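Side-chain contacts in periplasmic binding protein (PDB 4MO9), which probably captures a small solute, perhaps an iron chelate, between its two lobes for delivery to a membrane ABC transporter, and here binds trimethylamine oxide: residues A68-T72 with S73-Y77; G49-F52 with F53-A57; E109-A113 with L114-V118; F120-V123 with D124-D127. One frame throughout, in Å; residues are numbered along the deposited sequence.

Overall arrangement
Four short joints of one lobe illustrate how a chain enters and leaves its helices. Contact 2 is wholly buried and combines aromatic packing with two waters; the other three are only partly buried. Contacts 1 and 4 both run from a strand of the same parallel sheet into a helix, but the first relies on polar side chains, the second on aliphatic ones. Contact 3, farthest from the centre of the chain, is a helix exit made largely by backbone bonds, and it leads into the strand of contact 4. Packing links contact 2 to both contacts 1 and 4, while Leu114 of contact 3 touches Ala68 and Gly69 of contact 1.

Contact 1 (A68-T72 with S73-Y77); sequences AGMDT and SLQDY
Thr72 and Asp76 are joined twice where the chain, having left strand 67-69 of the parallel sheet, winds into helix 73-77, a strand-to-helix junction in which polar side chains supplement the backbone. Thr72 holds the N-cap position, yet its hydroxyl makes no capping bond to the backbone. Instead OG1 donates to Asp76 OD2 at 3.0 Å, arriving from above the carboxylate plane, 57° out of it. The second link is the helical bond from Asp76 N to Thr72 O (2.9 Å). One turn of helix is thus fastened by backbone and side chain together.

Gln75 reaches back to the residue before the cap. A bend at chi2 (89°) folds its amide back against the preceding loop, where NE2 donates to Asp71 O at 3.2 Å; with an N-H...O angle of 139° the bond is far from straight. The same NE2 lies 3.8 Å from CG of selenomethionine Met70, whose side chain crosses that of Gln75 at a slant, and Trp82 of helix 79-88 touches both. A leucine in place of Gln75 would keep some of this bulk but would probably leave Asp71 O without its side-chain donor.

The acid of Asp71 is satisfied outside the turn, OD1 by the hydroxyl of Ser46. Ser73, which touches the bound trimethylamine oxide, also looks outward: its OG is hydrogen-bonded to Ser46 O and to Arg78 NH1, another residue of the ligand pocket. On the same side chain, Ser73 CB rests 3.1 Å from Asp71 OD2.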
ATOM      1  N   ALA A  68      16.766  11.975   8.496  1.00 36.62           N
ATOM      2  CA  ALA A  68      18.230  11.906   8.519  1.00 37.92           C
ATOM      3  C   ALA A  68      18.779  10.863   7.532  1.00 38.31           C
ATOM      4  O   ALA A  68      19.916  10.988   7.047  1.00 36.70           O
ATOM      5  CB  ALA A  68      18.710  11.593   9.914  1.00 37.91           C
ATOM      6  N   GLY A  69      17.979   9.829   7.260  1.00 34.71           N
ATOM      7  CA  GLY A  69      18.399   8.754   6.379  1.00 31.60           C
ATOM      8  C   GLY A  69      17.279   8.287   5.479  1.00 33.35           C
ATOM      9  O   GLY A  69      16.182   7.945   5.953  1.00 33.91           O
HETATM   10  N   MSE A  70      17.563   8.256   4.177  1.00 33.77           N
HETATM   11  CA  MSE A  70      16.588   7.893   3.159  1.00 36.15           C
HETATM   12  C   MSE A  70      16.891   6.486   2.642  1.00 36.57           C
HETATM   13  O   MSE A  70      18.027   6.200   2.252  1.00 36.83           O
HETATM   14  CB  MSE A  70      16.667   8.917   2.018  1.00 38.56           C
HETATM   15  CG  MSE A  70      16.005   8.506   0.707  1.00 39.88           C
HETATM   16 SE   MSE A  70      14.055   8.361   0.844  0.59 49.84          SE
HETATM   17  CE  MSE A  70      13.691  10.175   1.342  1.00 24.73           C
ATOM     18  N   ASP A  71      15.902   5.597   2.666  1.00 33.76           N
ATOM     19  CA  ASP A  71      16.093   4.254   2.118  1.00 32.64           C
ATOM     20  C   ASP A  71      15.953   4.314   0.598  1.00 35.69           C
ATOM     21  O   ASP A  71      15.642   5.376   0.043  1.00 37.16           O
ATOM     22  CB  ASP A  71      15.079   3.264   2.695  1.00 33.52           C
ATOM     23  CG  ASP A  71      13.646   3.660   2.396  1.00 34.71           C
ATOM     24  OD1 ASP A  71      13.362   4.876   2.332  1.00 34.63           O
ATOM     25  OD2 ASP A  71      12.795   2.757   2.216  1.00 35.26           O
ATOM     26  N   THR A  72      16.178   3.187  -0.077  1.00 34.64           N
ATOM     27  CA  THR A  72      16.159   3.160  -1.543  1.00 37.29           C
ATOM     28  C   THR A  72      14.943   2.441  -2.110  1.00 38.84           C
ATOM     29  O   THR A  72      14.887   2.150  -3.311  1.00 35.58           O
ATOM     30  CB  THR A  72      17.410   2.476  -2.115  1.00 39.39           C
ATOM     31  OG1 THR A  72      17.403   1.094  -1.754  1.00 39.26           O
ATOM     32  CG2 THR A  72      18.659   3.115  -1.564  1.00 42.00           C
ATOM     33  N   SER A  73      13.979   2.151  -1.240  1.00 39.17           N
ATOM     34  CA  SER A  73      12.754   1.461  -1.636  1.00 36.93           C
ATOM     35  C   SER A  73      12.023   2.150  -2.801  1.00 36.07           C
ATOM     36  O   SER A  73      11.680   1.500  -3.802  1.00 35.09           O
ATOM     37  CB  SER A  73      11.844   1.302  -0.410  1.00 38.79           C
ATOM     38  OG  SER A  73      10.544   0.885  -0.776  1.00 46.76           O
ATOM     39  N   LEU A  74      11.804   3.460  -2.690  1.00 34.02           N
ATOM     40  CA  LEU A  74      11.137   4.203  -3.760  1.00 35.89           C
ATOM     41  C   LEU A  74      11.974   4.175  -5.033  1.00 36.80           C
ATOM     42  O   LEU A  74      11.475   3.802  -6.111  1.00 40.45           O
ATOM     43  CB  LEU A  74      10.849   5.654  -3.347  1.00 35.04           C
ATOM     44  CG  LEU A  74       9.873   5.901  -2.188  1.00 34.28           C
ATOM     45  CD1 LEU A  74       9.807   7.385  -1.845  1.00 32.50           C
ATOM     46  CD2 LEU A  74       8.484   5.382  -2.518  1.00 36.04           C
ATOM     47  N   GLN A  75      13.246   4.557  -4.911  1.00 36.80           N
ATOM     48  CA  GLN A  75      14.161   4.583  -6.061  1.00 38.81           C
ATOM     49  C   GLN A  75      14.217   3.251  -6.818  1.00 41.79           C
ATOM     50  O   GLN A  75      14.263   3.227  -8.052  1.00 42.87           O
ATOM     51  CB  GLN A  75      15.579   4.962  -5.614  1.00 40.47           C
ATOM     52  CG  GLN A  75      15.705   6.318  -4.917  1.00 42.95           C
ATOM     53  CD  GLN A  75      15.498   6.256  -3.403  1.00 46.23           C
ATOM     54  OE1 GLN A  75      14.508   5.703  -2.909  1.00 42.61           O
ATOM     55  NE2 GLN A  75      16.445   6.828  -2.660  1.00 47.76           N
ATOM     56  N   ASP A  76      14.204   2.145  -6.080  1.00 41.92           N
ATOM     57  CA  ASP A  76      14.409   0.825  -6.672  1.00 45.42           C
ATOM     58  C   ASP A  76      13.126   0.136  -7.139  1.00 45.08           C
ATOM     59  O   ASP A  76      13.132  -0.580  -8.136  1.00 46.21           O
ATOM     60  CB  ASP A  76      15.152  -0.090  -5.690  1.00 46.47           C
ATOM     61  CG  ASP A  76      16.575   0.370  -5.418  1.00 52.83           C
ATOM     62  OD1 ASP A  76      17.075   1.258  -6.145  1.00 51.26           O
ATOM     63  OD2 ASP A  76      17.195  -0.168  -4.475  1.00 59.07           O
ATOM     64  N   TYR A  77      12.027   0.345  -6.423  1.00 41.23           N
ATOM     65  CA  TYR A  77      10.826  -0.453  -6.651  1.00 44.32           C
ATOM     66  C   TYR A  77       9.603   0.373  -7.013  1.00 41.53           C
ATOM     67  O   TYR A  77       8.572  -0.176  -7.388  1.00 41.22           O
ATOM     68  CB  TYR A  77      10.517  -1.302  -5.413  1.00 49.93           C
ATOM     69  CG  TYR A  77      11.653  -2.214  -5.021  1.00 55.25           C
ATOM     70  CD1 TYR A  77      12.128  -3.179  -5.906  1.00 55.95           C
ATOM     71  CD2 TYR A  77      12.250  -2.116  -3.767  1.00 58.63           C
ATOM     72  CE1 TYR A  77      13.168  -4.018  -5.558  1.00 58.71           C
ATOM     73  CE2 TYR A  77      13.293  -2.958  -3.405  1.00 61.32           C
ATOM     74  CZ  TYR A  77      13.745  -3.907  -4.307  1.00 62.79           C
ATOM     75  OH  TYR A  77      14.780  -4.743  -3.957  1.00 66.44           O
TER

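Contact 2 (G49-F52 with F53-A57); sequences GGPF and FTISA
Phe52 presents the edge of its ring to a face of Phe53, a T-shaped pair of neighbours with centroids 5.5 Å apart and planes inclined at 64°. This pair belongs to the tightly packed part of the contact. With CG anti to the backbone N (chi1 174°), the Phe52 ring lies back against the first turn, where Ser56 OG sits over one face, displaced toward the rim and 3.6 Å from Phe52 CZ. That hydroxyl donates to Phe52 O at 2.9 Å from above the carbonyl plane, while Ser56 N donates to the same oxygen, so two donors one turn on grip one acceptor. An alanine at Phe52 would probably open a gap beside the face of Phe53 and leave Ser56 OG without the ring against it.

Pro51 and Ile55 lie alongside each other, Pro51 CB 3.7 Å from Ile55 CD1, with Ile164 and Phe120 packed against both. Their backbones are joined as well, Ile55 N donating to Pro51 O at 2.8 Å in a nearly straight bond (169°).

The looser side is that of the backbone between Gly50 and Thr54, bridged by two ordered waters, though still buried: water 1 accepts from Phe53 N at 3.0 Å and water 2 from Thr54 N, also at 3.0 Å, and both lie within hydrogen-bonding distance of Gly50 O. Thr54 OG1 turns to Tyr149 OH. The arrangement is the first turn of helix 52-59, entered from the loop after strand 41-42, a beta-alpha unit of the parallel sheet whose loop also carries Trp45 and Ala48 of the ligand pocket.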
ATOM      1  N   GLY A  49       4.491   0.650   3.266  1.00 28.38           N
ATOM      2  CA  GLY A  49       4.068   0.374   4.631  1.00 27.68           C
ATOM      3  C   GLY A  49       5.039   0.861   5.688  1.00 26.90           C
ATOM      4  O   GLY A  49       4.755   0.759   6.889  1.00 29.07           O
ATOM      5  N   GLY A  50       6.186   1.393   5.263  1.00 26.04           N
ATOM      6  CA  GLY A  50       7.048   2.148   6.171  1.00 25.83           C
ATOM      7  C   GLY A  50       6.440   3.529   6.392  1.00 24.75           C
ATOM      8  O   GLY A  50       5.411   3.856   5.795  1.00 28.66           O
ATOM      9  N   PRO A  51       7.077   4.368   7.213  1.00 26.08           N
ATOM     10  CA  PRO A  51       6.433   5.633   7.608  1.00 24.52           C
ATOM     11  C   PRO A  51       6.433   6.747   6.545  1.00 24.40           C
ATOM     12  O   PRO A  51       5.742   7.737   6.759  1.00 26.56           O
ATOM     13  CB  PRO A  51       7.272   6.078   8.811  1.00 24.93           C
ATOM     14  CG  PRO A  51       8.643   5.535   8.502  1.00 26.51           C
ATOM     15  CD  PRO A  51       8.363   4.164   7.909  1.00 25.38           C
ATOM     16  N   PHE A  52       7.160   6.594   5.437  1.00 28.77           N
ATOM     17  CA  PHE A  52       7.341   7.711   4.489  1.00 28.88           C
ATOM     18  C   PHE A  52       6.080   8.502   4.136  1.00 28.15           C
ATOM     19  O   PHE A  52       6.046   9.730   4.279  1.00 28.94           O
ATOM     20  CB  PHE A  52       8.016   7.251   3.195  1.00 29.68           C
ATOM     21  CG  PHE A  52       8.094   8.335   2.152  1.00 33.61           C
ATOM     22  CD1 PHE A  52       7.191   8.369   1.090  1.00 32.57           C
ATOM     23  CD2 PHE A  52       9.057   9.337   2.248  1.00 34.45           C
ATOM     24  CE1 PHE A  52       7.256   9.380   0.138  1.00 33.23           C
ATOM     25  CE2 PHE A  52       9.129  10.355   1.298  1.00 35.52           C
ATOM     26  CZ  PHE A  52       8.220  10.372   0.239  1.00 33.83           C
ATOM     27  N   PHE A  53       5.045   7.821   3.652  1.00 28.37           N
ATOM     28  CA  PHE A  53       3.824   8.531   3.265  1.00 25.17           C
ATOM     29  C   PHE A  53       3.139   9.169   4.467  1.00 26.39           C
ATOM     30  O   PHE A  53       2.590  10.265   4.360  1.00 28.06           O
ATOM     31  CB  PHE A  53       2.850   7.606   2.547  1.00 24.48           C
ATOM     32  CG  PHE A  53       3.051   7.560   1.059  1.00 27.63           C
ATOM     33  CD1 PHE A  53       3.360   6.368   0.428  1.00 31.14           C
ATOM     34  CD2 PHE A  53       2.935   8.712   0.296  1.00 29.45           C
ATOM     35  CE1 PHE A  53       3.547   6.317  -0.946  1.00 31.91           C
ATOM     36  CE2 PHE A  53       3.116   8.666  -1.086  1.00 33.49           C
ATOM     37  CZ  PHE A  53       3.425   7.473  -1.701  1.00 33.39           C
ATOM     38  N   THR A  54       3.149   8.486   5.607  1.00 26.89           N
ATOM     39  CA  THR A  54       2.589   9.089   6.826  1.00 25.66           C
ATOM     40  C   THR A  54       3.367  10.340   7.231  1.00 26.74           C
ATOM     41  O   THR A  54       2.777  11.392   7.535  1.00 26.37           O
ATOM     42  CB  THR A  54       2.546   8.072   7.973  1.00 27.01           C
ATOM     43  OG1 THR A  54       1.866   6.888   7.514  1.00 27.79           O
ATOM     44  CG2 THR A  54       1.814   8.648   9.188  1.00 24.02           C
ATOM     45  N   ILE A  55       4.692  10.245   7.220  1.00 25.77           N
ATOM     46  CA  ILE A  55       5.511  11.396   7.588  1.00 26.37           C
ATOM     47  C   ILE A  55       5.258  12.571   6.637  1.00 30.48           C
ATOM     48  O   ILE A  55       5.097  13.716   7.085  1.00 29.59           O
ATOM     49  CB  ILE A  55       7.010  11.017   7.662  1.00 24.56           C
ATOM     50  CG1 ILE A  55       7.227  10.008   8.792  1.00 23.95           C
ATOM     51  CG2 ILE A  55       7.877  12.245   7.862  1.00 25.58           C
ATOM     52  CD1 ILE A  55       8.694   9.511   8.947  1.00 28.25           C
ATOM     53  N   SER A  56       5.183  12.291   5.334  1.00 29.90           N
ATOM     54  CA  SER A  56       4.940  13.348   4.356  1.00 29.27           C
ATOM     55  C   SER A  56       3.580  13.982   4.607  1.00 30.80           C
ATOM     56  O   SER A  56       3.418  15.191   4.477  1.00 33.10           O
ATOM     57  CB  SER A  56       4.995  12.789   2.933  1.00 33.07           C
ATOM     58  OG  SER A  56       6.229  12.140   2.683  1.00 34.90           O
ATOM     59  N   ALA A  57       2.599  13.162   4.969  1.00 29.08           N
ATOM     60  CA  ALA A  57       1.249  13.664   5.224  1.00 30.38           C
ATOM     61  C   ALA A  57       1.194  14.536   6.477  1.00 28.65           C
ATOM     62  O   ALA A  57       0.372  15.456   6.570  1.00 30.87           O
ATOM     63  CB  ALA A  57       0.277  12.500   5.338  1.00 29.33           C
TER
HETATM   64  O   HOH W   1       5.526   4.876   3.131  1.00 24.86           O
HETATM   65  O   HOH W   2       3.178   5.531   5.616  1.00 26.83           O

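Contact 3 (E109-A113 with L114-V118); sequences EQVVA and LNPDV
The flat Pro116 ring comes up to the backbone of Val111 with its CD, 3.4 Å from Val111 O, and its CG meets Val111 CG1 in a looser apolar touch at 4.3 Å. Val42 of strand 41-42 touches both side chains, and Ile142 also packs on the proline. The same oxygen that meets the ring is held by a backbone hydrogen bond, Leu114 N to Val111 O at 2.9 Å, and a second follows from Asn115 N to Val112 O at 3.0 Å. Both bonds span three residues, tighter than the spacing of an alpha helix.

The chain leaves helix 108-112 through a type I beta turn from Val112 to Asn115, whose closing residue Asn115 has a positive phi and turns the chain toward strand 118-122 of the parallel sheet. Arg40 fastens the exit, bonding to the carbonyl oxygens of both Leu114 and Asn115.

Leu114 folds back along the helix toward Gln110. Its CG, set beside its own backbone N (chi1 -64°), lies 3.6 Å from Gln110 O, its CB is 3.2 Å from Val111 O, and the side chain also touches Val98.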
ATOM      1  N   GLU A 109      26.523   0.561  11.250  1.00 45.20           N
ATOM      2  CA  GLU A 109      27.476   1.618  11.581  1.00 45.08           C
ATOM      3  C   GLU A 109      27.258   2.879  10.733  1.00 44.53           C
ATOM      4  O   GLU A 109      27.438   3.999  11.215  1.00 43.02           O
ATOM      5  CB  GLU A 109      28.916   1.107  11.431  1.00 49.11           C
ATOM      6  CG  GLU A 109      29.373   0.124  12.518  1.00 53.17           C
ATOM      7  CD  GLU A 109      28.720  -1.249  12.401  1.00 59.03           C
ATOM      8  OE1 GLU A 109      28.350  -1.644  11.273  1.00 62.79           O
ATOM      9  OE2 GLU A 109      28.566  -1.932  13.441  1.00 60.01           O
ATOM     10  N   GLN A 110      26.873   2.694   9.473  1.00 43.63           N
ATOM     11  CA  GLN A 110      26.599   3.829   8.588  1.00 44.11           C
ATOM     12  C   GLN A 110      25.363   4.584   9.069  1.00 40.59           C
ATOM     13  O   GLN A 110      25.309   5.818   9.036  1.00 39.65           O
ATOM     14  CB  GLN A 110      26.409   3.353   7.143  1.00 44.33           C
ATOM     15  CG  GLN A 110      26.239   4.471   6.114  1.00 47.85           C
ATOM     16  CD  GLN A 110      24.780   4.767   5.776  1.00 49.64           C
ATOM     17  OE1 GLN A 110      24.465   5.808   5.194  1.00 51.16           O
ATOM     18  NE2 GLN A 110      23.888   3.851   6.139  1.00 48.98           N
ATOM     19  N   VAL A 111      24.376   3.835   9.545  1.00 37.59           N
ATOM     20  CA  VAL A 111      23.156   4.442  10.053  1.00 37.02           C
ATOM     21  C   VAL A 111      23.410   5.189  11.363  1.00 37.99           C
ATOM     22  O   VAL A 111      22.995   6.346  11.512  1.00 37.81           O
ATOM     23  CB  VAL A 111      22.059   3.392  10.265  1.00 33.10           C
ATOM     24  CG1 VAL A 111      20.835   4.048  10.887  1.00 31.16           C
ATOM     25  CG2 VAL A 111      21.711   2.724   8.934  1.00 33.39           C
ATOM     26  N   VAL A 112      24.090   4.529  12.304  1.00 37.94           N
ATOM     27  CA  VAL A 112      24.467   5.148  13.584  1.00 36.67           C
ATOM     28  C   VAL A 112      25.223   6.454  13.354  1.00 38.73           C
ATOM     29  O   VAL A 112      25.080   7.415  14.115  1.00 40.20           O
ATOM     30  CB  VAL A 112      25.324   4.185  14.443  1.00 37.74           C
ATOM     31  CG1 VAL A 112      25.873   4.879  15.688  1.00 38.27           C
ATOM     32  CG2 VAL A 112      24.507   2.964  14.839  1.00 37.40           C
ATOM     33  N   ALA A 113      26.009   6.493  12.285  1.00 38.75           N
ATOM     34  CA  ALA A 113      26.822   7.661  11.968  1.00 40.31           C
ATOM     35  C   ALA A 113      25.986   8.861  11.522  1.00 39.28           C
ATOM     36  O   ALA A 113      26.500   9.977  11.421  1.00 40.09           O
ATOM     37  CB  ALA A 113      27.837   7.307  10.910  1.00 44.05           C
ATOM     38  N   LEU A 114      24.707   8.633  11.247  1.00 36.32           N
ATOM     39  CA  LEU A 114      23.801   9.714  10.884  1.00 38.83           C
ATOM     40  C   LEU A 114      23.194  10.394  12.118  1.00 41.23           C
ATOM     41  O   LEU A 114      22.410  11.343  11.988  1.00 41.11           O
ATOM     42  CB  LEU A 114      22.679   9.174  10.003  1.00 34.29           C
ATOM     43  CG  LEU A 114      23.086   8.604   8.643  1.00 35.46           C
ATOM     44  CD1 LEU A 114      21.856   8.090   7.947  1.00 36.14           C
ATOM     45  CD2 LEU A 114      23.759   9.651   7.781  1.00 37.40           C
ATOM     46  N   ASN A 115      23.565   9.909  13.303  1.00 40.60           N
ATOM     47  CA  ASN A 115      22.976  10.368  14.565  1.00 40.28           C
ATOM     48  C   ASN A 115      21.454  10.482  14.555  1.00 36.99           C
ATOM     49  O   ASN A 115      20.908  11.523  14.917  1.00 37.61           O
ATOM     50  CB  ASN A 115      23.612  11.689  14.985  1.00 43.08           C
ATOM     51  CG  ASN A 115      25.076  11.531  15.295  1.00 50.99           C
ATOM     52  OD1 ASN A 115      25.464  10.622  16.035  1.00 53.95           O
ATOM     53  ND2 ASN A 115      25.908  12.390  14.715  1.00 54.42           N
ATOM     54  N   PRO A 116      20.763   9.400  14.160  1.00 36.57           N
ATOM     55  CA  PRO A 116      19.308   9.514  14.058  1.00 34.11           C
ATOM     56  C   PRO A 116      18.690   9.466  15.438  1.00 37.04           C
ATOM     57  O   PRO A 116      19.386   9.086  16.394  1.00 36.30           O
ATOM     58  CB  PRO A 116      18.919   8.263  13.280  1.00 33.55           C
ATOM     59  CG  PRO A 116      19.960   7.248  13.640  1.00 32.81           C
ATOM     60  CD  PRO A 116      21.230   8.011  13.962  1.00 34.17           C
ATOM     61  N   ASP A 117      17.421   9.851  15.557  1.00 35.83           N
ATOM     62  CA  ASP A 117      16.766   9.771  16.855  1.00 35.55           C
ATOM     63  C   ASP A 117      15.714   8.671  16.902  1.00 32.10           C
ATOM     64  O   ASP A 117      15.496   8.067  17.956  1.00 34.87           O
ATOM     65  CB  ASP A 117      16.222  11.131  17.344  1.00 36.78           C
ATOM     66  CG  ASP A 117      15.490  11.917  16.261  1.00 37.34           C
ATOM     67  OD1 ASP A 117      15.062  11.320  15.241  1.00 36.29           O
ATOM     68  OD2 ASP A 117      15.325  13.152  16.444  1.00 35.91           O
ATOM     69  N   VAL A 118      15.076   8.391  15.770  1.00 33.75           N
ATOM     70  CA  VAL A 118      14.075   7.328  15.734  1.00 32.38           C
ATOM     71  C   VAL A 118      14.056   6.595  14.394  1.00 32.29           C
ATOM     72  O   VAL A 118      14.297   7.187  13.332  1.00 32.26           O
ATOM     73  CB  VAL A 118      12.654   7.864  16.067  1.00 40.16           C
ATOM     74  CG1 VAL A 118      12.160   8.738  14.966  1.00 39.33           C
ATOM     75  CG2 VAL A 118      11.668   6.719  16.250  1.00 40.98           C
TER

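Contact 4 (F120-V123 with D124-D127); sequences FIPV and DLKD
Leu125 closes over Ile121 and Pro122 at the beta-alpha step from strand 118-122 to helix 123-132, within the parallel sheet that continues to strand 143-147. Its side chain can be followed outward. CB lies 3.4 Å from Pro122 O and, on the neighbouring strand residue, 4.0 Å from Ile121 CG2. CG, carried anti to the backbone N (chi1 -174°), stays near that same methyl. At the tip the branch CD2 runs alongside the proline ring, 4.1 Å from Pro122 CD, the two side chains pointing the same way.

Ile121 thus uses a single methyl for the whole meeting: CG2 touches Leu125 and also comes within 3.9 Å of Lys126 N, lying against the new backbone turn. Its own backbone remains part of the sheet, bonded to Ile145 and Ile147, and Pro122 rests on Trp45 of the ligand pocket. Aliphatic packing thus joins the strand to the helix.

The backbone winds tightly here. Leu125 N donates to Pro122 O at 2.8 Å and Lys126 N to Val123 O at 3.0 Å, each across three residues. Lys126 lays its CB against Val123 O, whereas its ammonium group makes a long, weak ion pair with Glu130. A water extends the turn, donating to Val123 O at 2.8 Å and accepting from Asp127 N at 3.0 Å.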
ATOM      1  N   PHE A 120      11.298   3.989  12.411  1.00 28.21           N
ATOM      2  CA  PHE A 120      10.003   3.310  12.411  1.00 27.75           C
ATOM      3  C   PHE A 120      10.138   2.004  11.641  1.00 27.90           C
ATOM      4  O   PHE A 120      10.637   1.983  10.500  1.00 30.40           O
ATOM      5  CB  PHE A 120       8.905   4.179  11.774  1.00 23.84           C
ATOM      6  CG  PHE A 120       8.703   5.504  12.460  1.00 28.70           C
ATOM      7  CD1 PHE A 120       7.875   5.610  13.582  1.00 27.75           C
ATOM      8  CD2 PHE A 120       9.346   6.645  11.995  1.00 30.61           C
ATOM      9  CE1 PHE A 120       7.691   6.831  14.229  1.00 30.91           C
ATOM     10  CE2 PHE A 120       9.168   7.887  12.651  1.00 31.27           C
ATOM     11  CZ  PHE A 120       8.341   7.977  13.762  1.00 29.34           C
ATOM     12  N   ILE A 121       9.695   0.912  12.256  1.00 26.57           N
ATOM     13  CA  ILE A 121       9.854  -0.408  11.645  1.00 29.89           C
ATOM     14  C   ILE A 121       8.515  -1.108  11.513  1.00 29.39           C
ATOM     15  O   ILE A 121       7.822  -1.312  12.508  1.00 29.07           O
ATOM     16  CB  ILE A 121      10.792  -1.295  12.488  1.00 30.23           C
ATOM     17  CG1 ILE A 121      12.196  -0.684  12.539  1.00 29.98           C
ATOM     18  CG2 ILE A 121      10.846  -2.725  11.909  1.00 24.56           C
ATOM     19  CD1 ILE A 121      12.983  -0.823  11.210  1.00 27.38           C
ATOM     20  N   PRO A 122       8.131  -1.487  10.284  1.00 29.61           N
ATOM     21  CA  PRO A 122       6.899  -2.271  10.161  1.00 26.96           C
ATOM     22  C   PRO A 122       7.005  -3.607  10.903  1.00 26.84           C
ATOM     23  O   PRO A 122       8.090  -4.212  10.965  1.00 29.05           O
ATOM     24  CB  PRO A 122       6.789  -2.513   8.642  1.00 25.80           C
ATOM     25  CG  PRO A 122       7.499  -1.316   8.034  1.00 25.54           C
ATOM     26  CD  PRO A 122       8.683  -1.098   8.972  1.00 26.73           C
ATOM     27  N   VAL A 123       5.897  -4.052  11.491  1.00 26.50           N
ATOM     28  CA  VAL A 123       5.859  -5.355  12.161  1.00 26.71           C
ATOM     29  C   VAL A 123       6.337  -6.495  11.256  1.00 26.50           C
ATOM     30  O   VAL A 123       7.017  -7.419  11.712  1.00 25.71           O
ATOM     31  CB  VAL A 123       4.444  -5.640  12.724  1.00 27.87           C
ATOM     32  CG1 VAL A 123       4.265  -7.115  13.066  1.00 30.97           C
ATOM     33  CG2 VAL A 123       4.180  -4.757  13.956  1.00 28.58           C
ATOM     34  N   ASP A 124       5.989  -6.439   9.971  1.00 31.22           N
ATOM     35  CA  ASP A 124       6.433  -7.479   9.034  1.00 31.02           C
ATOM     36  C   ASP A 124       7.961  -7.509   8.890  1.00 30.88           C
ATOM     37  O   ASP A 124       8.530  -8.485   8.393  1.00 32.15           O
ATOM     38  CB  ASP A 124       5.764  -7.291   7.665  1.00 30.40           C
ATOM     39  CG  ASP A 124       4.350  -7.866   7.618  1.00 37.65           C
ATOM     40  OD1 ASP A 124       3.790  -8.173   8.700  1.00 35.99           O
ATOM     41  OD2 ASP A 124       3.797  -8.012   6.497  1.00 40.42           O
ATOM     42  N   LEU A 125       8.614  -6.438   9.331  1.00 26.98           N
ATOM     43  CA  LEU A 125      10.069  -6.310   9.261  1.00 30.44           C
ATOM     44  C   LEU A 125      10.716  -6.454  10.658  1.00 32.74           C
ATOM     45  O   LEU A 125      11.947  -6.520  10.788  1.00 32.25           O
ATOM     46  CB  LEU A 125      10.428  -4.948   8.629  1.00 30.01           C
ATOM     47  CG  LEU A 125      11.896  -4.616   8.316  1.00 32.18           C
ATOM     48  CD1 LEU A 125      12.519  -5.651   7.394  1.00 33.00           C
ATOM     49  CD2 LEU A 125      11.995  -3.226   7.690  1.00 32.40           C
ATOM     50  N   LYS A 126       9.879  -6.534  11.696  1.00 31.45           N
ATOM     51  CA  LYS A 126      10.343  -6.572  13.095  1.00 29.71           C
ATOM     52  C   LYS A 126      11.305  -7.722  13.438  1.00 32.61           C
ATOM     53  O   LYS A 126      12.357  -7.497  14.060  1.00 31.82           O
ATOM     54  CB  LYS A 126       9.136  -6.585  14.051  1.00 31.92           C
ATOM     55  CG  LYS A 126       9.470  -6.779  15.561  1.00 30.65           C
ATOM     56  CD  LYS A 126       8.242  -6.429  16.412  1.00 29.20           C
ATOM     57  CE  LYS A 126       8.434  -6.734  17.900  1.00 32.35           C
ATOM     58  NZ  LYS A 126       8.554  -8.182  18.188  1.00 35.06           N
ATOM     59  N   ASP A 127      10.958  -8.946  13.047  1.00 34.99           N
ATOM     60  CA  ASP A 127      11.814 -10.088  13.362  1.00 36.20           C
ATOM     61  C   ASP A 127      13.219  -9.904  12.799  1.00 34.06           C
ATOM     62  O   ASP A 127      14.215 -10.079  13.514  1.00 36.29           O
ATOM     63  CB  ASP A 127      11.198 -11.397  12.854  1.00 42.63           C
ATOM     64  CG  ASP A 127       9.973 -11.807  13.649  1.00 50.25           C
ATOM     65  OD1 ASP A 127       9.890 -11.448  14.846  1.00 48.80           O
ATOM     66  OD2 ASP A 127       9.098 -12.494  13.080  1.00 55.43           O
TER
HETATM   67  O   HOH W   3       8.533  -9.734  11.504  1.00 36.60           O